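Long-range contact in Lmo0812 protein (PDB 4YF1), which is an HD-domain protein that may hydrolyse guanosine 3',5'-bis(diphosphate), removing its 3'-diphosphate: residues A[113-118]-A[171-176]. Sequence-based numbering, arbitrary orientation. Where two conformers were deposited one is given.
Sequences EKALIV and PPFFDE
Val118 fits against the rings of Phe173 and Phe174. CG2 of Val118 lies over one face of the Phe174 ring, 4.1 Å from its centroid and 20° off the normal, a CH-pi contact. CG1, set anti to the backbone N (chi1 180°), sits in the angle between the rings and touches both, its distance to CE1 of Phe173 being 3.8 Å. Pro171 covers the opposite face of Phe174, its CD 3.7 Å above the ring plane, so this phenyl is sandwiched between proline and valine. The ring's rim meets CA of Ala115, 4.1 Å from CE1 of Phe174, and the first side-chain carbon, CB, of Lys114. Phe173 turns its edge to O of Ala115, 3.7 Å from its CZ; CB of Ala115 makes a separate apolar contact with that CZ. The edge of Phe174 points at a face of Phe173, CD1 lying over it near the rim. Beyond this shell, Met161 packs on Val118 and Phe174, while Ile42 and Ala46 touch Phe173. The Lys114 chain leads away, its NZ bound by several backbone carbonyls, among them that of Val106. The contact thus packs the start of helix 172-184 on the HD-domain helix 111-132, the axes of 113-118 and 172-176 running in roughly the same direction at 35°. Apart from the Ala115 carbonyl, at most weakly polar toward the ring edge, the chemistry is apolar: buried rings and aliphatic branches hold the helices together by shape and dispersion.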
ATOM      1  N   GLU A 113      -5.668  14.396  -6.069  1.00 20.40           N
ATOM      2  CA  GLU A 113      -4.735  14.242  -7.212  1.00 20.14           C
ATOM      3  C   GLU A 113      -3.506  15.088  -7.034  1.00 19.06           C
ATOM      4  O   GLU A 113      -2.406  14.628  -7.357  1.00 18.56           O
ATOM      5  CB  GLU A 113      -5.462  14.569  -8.521  1.00 21.11           C
ATOM      6  CG  GLU A 113      -6.636  13.608  -8.752  1.00 22.23           C
ATOM      7  CD  GLU A 113      -7.592  14.024  -9.852  1.00 23.43           C
ATOM      8  OE1 GLU A 113      -7.876  15.241 -10.009  1.00 22.89           O
ATOM      9  OE2 GLU A 113      -8.104  13.097 -10.527  1.00 24.60           O
ATOM     10  N   LYS A 114      -3.675  16.318  -6.560  1.00 18.44           N
ATOM     11  CA  LYS A 114      -2.521  17.211  -6.281  1.00 18.19           C
ATOM     12  C   LYS A 114      -1.653  16.630  -5.179  1.00 18.07           C
ATOM     13  O   LYS A 114      -0.436  16.576  -5.283  1.00 17.46           O
ATOM     14  CB  LYS A 114      -3.009  18.592  -5.845  1.00 18.06           C
ATOM     15  CG  LYS A 114      -3.701  19.371  -6.949  1.00 17.90           C
ATOM     16  CD  LYS A 114      -4.384  20.592  -6.394  1.00 18.34           C
ATOM     17  CE  LYS A 114      -4.859  21.563  -7.478  1.00 18.83           C
ATOM     18  NZ  LYS A 114      -3.803  22.587  -7.731  1.00 18.52           N
ATOM     19  N   ALA A 115      -2.293  16.099  -4.150  1.00 17.88           N
ATOM     20  CA  ALA A 115      -1.539  15.574  -3.011  1.00 18.03           C
ATOM     21  C   ALA A 115      -0.673  14.370  -3.387  1.00 17.96           C
ATOM     22  O   ALA A 115       0.434  14.216  -2.865  1.00 17.47           O
ATOM     23  CB  ALA A 115      -2.480  15.220  -1.859  1.00 18.69           C
ATOM     24  N   LEU A 116      -1.172  13.526  -4.292  1.00 17.92           N
ATOM     25  CA  LEU A 116      -0.425  12.351  -4.718  1.00 18.31           C
ATOM     26  C   LEU A 116       0.876  12.745  -5.406  1.00 18.12           C
ATOM     27  O   LEU A 116       1.953  12.132  -5.178  1.00 18.71           O
ATOM     28  CB  LEU A 116      -1.259  11.547  -5.678  1.00 19.04           C
ATOM     29  CG  LEU A 116      -2.361  10.791  -4.936  1.00 20.31           C
ATOM     30  CD1 LEU A 116      -3.447  10.437  -5.949  1.00 21.26           C
ATOM     31  CD2 LEU A 116      -1.782   9.554  -4.267  1.00 20.85           C
ATOM     32  N   ILE A 117       0.771  13.768  -6.233  1.00 17.58           N
ATOM     33  CA  ILE A 117       1.958  14.267  -6.962  1.00 17.74           C
ATOM     34  C   ILE A 117       2.929  14.940  -5.998  1.00 17.77           C
ATOM     35  O   ILE A 117       4.136  14.671  -6.066  1.00 18.75           O
ATOM     36  CB  ILE A 117       1.572  15.257  -8.076  1.00 17.78           C
ATOM     37  CG1 ILE A 117       0.787  14.533  -9.170  1.00 18.73           C
ATOM     38  CG2 ILE A 117       2.846  15.912  -8.675  1.00 17.75           C
ATOM     39  CD1 ILE A 117       0.131  15.417 -10.220  1.00 18.74           C
ATOM     40  N   VAL A 118       2.452  15.856  -5.158  1.00 17.47           N
ATOM     41  CA  VAL A 118       3.377  16.573  -4.264  1.00 17.71           C
ATOM     42  C   VAL A 118       4.057  15.624  -3.249  1.00 18.42           C
ATOM     43  O   VAL A 118       5.268  15.729  -3.037  1.00 17.72           O
ATOM     44  CB  VAL A 118       2.726  17.769  -3.591  1.00 17.59           C
ATOM     45  CG1 VAL A 118       3.673  18.483  -2.679  1.00 17.80           C
ATOM     46  CG2 VAL A 118       2.129  18.741  -4.602  1.00 17.72           C
ATOM     47  N   PRO A 171      -2.464  21.191   2.194  1.00 28.18           N
ATOM     48  CA  PRO A 171      -1.802  20.404   3.256  1.00 27.94           C
ATOM     49  C   PRO A 171      -0.474  20.998   3.769  1.00 27.90           C
ATOM     50  O   PRO A 171       0.294  21.553   2.973  1.00 28.23           O
ATOM     51  CB  PRO A 171      -1.562  19.041   2.599  1.00 27.11           C
ATOM     52  CG  PRO A 171      -2.486  18.994   1.435  1.00 28.04           C
ATOM     53  CD  PRO A 171      -2.718  20.394   0.981  1.00 27.25           C
ATOM     54  N   PRO A 172      -0.195  20.867   5.077  1.00 28.74           N
ATOM     55  CA  PRO A 172       1.078  21.377   5.601  1.00 27.95           C
ATOM     56  C   PRO A 172       2.298  20.848   4.839  1.00 26.19           C
ATOM     57  O   PRO A 172       3.255  21.581   4.675  1.00 26.26           O
ATOM     58  CB  PRO A 172       1.091  20.867   7.042  1.00 30.39           C
ATOM     59  CG  PRO A 172      -0.364  20.819   7.434  1.00 31.26           C
ATOM     60  CD  PRO A 172      -1.118  20.465   6.173  1.00 30.39           C
ATOM     61  N   PHE A 173       2.258  19.603   4.353  1.00 24.29           N
ATOM     62  CA  PHE A 173       3.409  19.067   3.624  1.00 22.91           C
ATOM     63  C   PHE A 173       3.716  19.806   2.324  1.00 22.75           C
ATOM     64  O   PHE A 173       4.853  19.715   1.845  1.00 21.97           O
ATOM     65  CB  PHE A 173       3.375  17.534   3.434  1.00 22.41           C
ATOM     66  CG  PHE A 173       2.425  17.030   2.369  1.00 20.95           C
ATOM     67  CD1 PHE A 173       2.826  16.926   1.034  1.00 19.71           C
ATOM     68  CD2 PHE A 173       1.142  16.569   2.719  1.00 21.08           C
ATOM     69  CE1 PHE A 173       1.991  16.402   0.055  1.00 19.47           C
ATOM     70  CE2 PHE A 173       0.305  16.051   1.745  1.00 21.04           C
ATOM     71  CZ  PHE A 173       0.700  15.971   0.413  1.00 20.36           C
ATOM     72  N   PHE A 174       2.751  20.562   1.775  1.00 22.00           N
ATOM     73  CA  PHE A 174       3.007  21.356   0.533  1.00 22.44           C
ATOM     74  C   PHE A 174       4.109  22.396   0.821  1.00 23.50           C
ATOM     75  O   PHE A 174       4.983  22.619  -0.017  1.00 23.13           O
ATOM     76  CB  PHE A 174       1.733  22.056   0.038  1.00 21.56           C
ATOM     77  CG  PHE A 174       0.828  21.200  -0.810  1.00 20.89           C
ATOM     78  CD1 PHE A 174       0.701  19.843  -0.609  1.00 20.82           C
ATOM     79  CD2 PHE A 174       0.019  21.801  -1.781  1.00 21.39           C
ATOM     80  CE1 PHE A 174      -0.154  19.094  -1.386  1.00 21.04           C
ATOM     81  CE2 PHE A 174      -0.821  21.045  -2.581  1.00 20.78           C
ATOM     82  CZ  PHE A 174      -0.909  19.699  -2.381  1.00 21.54           C
ATOM     83  N   ASP A 175       4.058  22.987   2.021  0.60 25.41           N
ATOM     84  CA  ASP A 175       5.045  23.973   2.485  0.60 26.90           C
ATOM     85  C   ASP A 175       6.441  23.337   2.630  0.60 26.35           C
ATOM     86  O   ASP A 175       7.446  23.982   2.328  0.60 26.58           O
ATOM     87  CB  ASP A 175       4.607  24.602   3.827  0.60 30.28           C
ATOM     88  CG  ASP A 175       3.285  25.380   3.723  0.60 32.44           C
ATOM     89  OD1 ASP A 175       3.016  25.950   2.646  0.60 34.44           O
ATOM     90  OD2 ASP A 175       2.520  25.426   4.721  0.60 34.65           O
ATOM     91  N   GLU A 176       6.494  22.077   3.066  1.00 25.24           N
ATOM     92  CA  GLU A 176       7.772  21.350   3.210  1.00 25.92           C
ATOM     93  C   GLU A 176       8.391  21.166   1.824  1.00 24.67           C
ATOM     94  O   GLU A 176       9.595  21.321   1.645  1.00 23.38           O
ATOM     95  CB  GLU A 176       7.657  19.953   3.816  1.00 27.97           C
ATOM     96  CG  GLU A 176       7.178  19.891   5.232  1.00 32.32           C
ATOM     97  CD  GLU A 176       6.953  18.462   5.687  1.00 36.19           C
ATOM     98  OE1 GLU A 176       7.896  17.634   5.543  1.00 37.30           O
ATOM     99  OE2 GLU A 176       5.839  18.197   6.210  1.00 37.13           O
TER